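Initiator protein NS1 (Human bocavirus, PDB 4KW3) probably binds and nicks the viral replication origin through this N-terminal nuclease domain, starting rolling-circle replication, while another region of the full protein supplies the helicase. Local coordinates at residues A[45-48]-A[49-52]. Numbering follows the deposited sequence.
Sequences SMIQ and LRNC
Leu49, Gln48, Ile47 and Arg50 carry most of this local contact, in which the chain passes from helix 43-49 towards the loop before helix 60-69. The amide of Leu49 still bonds as in an alpha helix: its N lies 3.0 Å from Ser45 O, while a weak second bond reaches Met46 O. Beyond it the amides reach three residues back, as in a 3-10 turn. Arg50 N donates to Ile47 O at 3.1 Å and Asn51 N to Gln48 O at the same separation. Gln48 thus contributes chiefly through its carbonyl, while its side chain, extended beyond CG, leads to Leu65. A type I turn from Leu49 to Cys52, closed by Cys52 N on Leu49 O, carries this tighter winding forward.

Among the side chains, Arg50 reaches back across Ile47 at a slant, presenting the edge of its guanidinium. Its CG is anti to the carbonyl carbon (chi1 -60°) and the chain runs extended to NE, which brings the guanidinium back along the outside of the preceding turn. There NH1 of Arg50 comes to 3.2 Å from Ile47 CG1, and Ile47 CG2 lies in the plane of the flat group, at its edge. The aliphatic CB and CG of Arg50 pass close to Ile47 O. Leu49 CB sits 3.3 Å from Met46 O, and with CG anti to the backbone N (chi1 -171°) its buried isobutyl group shares the inner side of the helix with Met46. On the loop side, the Cys52 thiol lies loosely beside Gln48 O, with SG 3.9 Å away.

This segment lies at the periphery of the nuclease domain, remote from the predicted metal site and nucleophilic tyrosine. Met46 and Leu49 rest on the loop residues Ser220 and Ser223, Arg50 touches Tyr222, and Ser45 and Gln48 pack against Leu65 of helix 60-69.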
# COMPACT_ATOMS: atom_id res chain seq x y z
N SER A 45 -6.97 -19.24 -5.63
CA SER A 45 -5.94 -18.73 -6.52
C SER A 45 -4.60 -18.55 -5.79
O SER A 45 -3.56 -18.95 -6.32
CB SER A 45 -6.39 -17.41 -7.13
OG SER A 45 -7.39 -17.60 -8.11
N MET A 46 -4.63 -18.00 -4.57
CA MET A 46 -3.41 -17.81 -3.78
C MET A 46 -2.70 -19.13 -3.50
O MET A 46 -1.47 -19.22 -3.59
CB MET A 46 -3.70 -17.12 -2.43
CG MET A 46 -4.30 -15.72 -2.54
SD MET A 46 -3.37 -14.62 -3.63
CE MET A 46 -2.00 -14.17 -2.56
N ILE A 47 -3.47 -20.17 -3.18
CA ILE A 47 -2.88 -21.47 -2.92
C ILE A 47 -2.19 -22.06 -4.15
O ILE A 47 -1.06 -22.53 -4.07
CB ILE A 47 -3.93 -22.46 -2.40
CG1 ILE A 47 -4.45 -21.97 -1.05
CG2 ILE A 47 -3.32 -23.86 -2.24
CD1 ILE A 47 -5.49 -22.83 -0.44
N GLN A 48 -2.88 -22.01 -5.29
CA GLN A 48 -2.35 -22.53 -6.54
C GLN A 48 -1.06 -21.82 -6.92
O GLN A 48 -0.14 -22.42 -7.46
CB GLN A 48 -3.39 -22.33 -7.64
CG GLN A 48 -3.45 -23.45 -8.64
CD GLN A 48 -4.70 -23.38 -9.46
OE1 GLN A 48 -5.70 -22.77 -9.04
NE2 GLN A 48 -4.67 -23.98 -10.65
N LEU A 49 -0.99 -20.53 -6.59
CA LEU A 49 0.16 -19.70 -6.91
C LEU A 49 1.45 -20.24 -6.28
O LEU A 49 2.53 -20.07 -6.87
CB LEU A 49 -0.07 -18.26 -6.46
CG LEU A 49 0.99 -17.29 -6.95
CD1 LEU A 49 0.91 -17.17 -8.45
CD2 LEU A 49 0.88 -15.96 -6.28
N ARG A 50 1.34 -20.86 -5.09
CA ARG A 50 2.50 -21.44 -4.39
C ARG A 50 3.26 -22.44 -5.25
O ARG A 50 4.46 -22.60 -5.08
CB ARG A 50 2.10 -22.14 -3.09
CG ARG A 50 1.42 -21.30 -2.06
CD ARG A 50 1.28 -22.05 -0.74
NE ARG A 50 0.67 -21.21 0.29
CZ ARG A 50 -0.63 -21.22 0.59
NH1 ARG A 50 -1.45 -22.05 -0.03
NH2 ARG A 50 -1.11 -20.41 1.53
N ASN A 51 2.56 -23.10 -6.17
CA ASN A 51 3.14 -24.20 -6.94
C ASN A 51 3.70 -23.76 -8.29
O ASN A 51 4.06 -24.58 -9.12
CB ASN A 51 2.10 -25.30 -7.17
CG ASN A 51 1.38 -25.69 -5.90
OD1 ASN A 51 2.00 -25.87 -4.85
ND2 ASN A 51 0.06 -25.82 -5.98
N CYS A 52 3.77 -22.45 -8.50
CA CYS A 52 4.16 -21.92 -9.79
C CYS A 52 5.68 -21.80 -9.96
O CYS A 52 6.40 -21.50 -9.00
CB CYS A 52 3.53 -20.55 -10.01
SG CYS A 52 1.76 -20.56 -10.33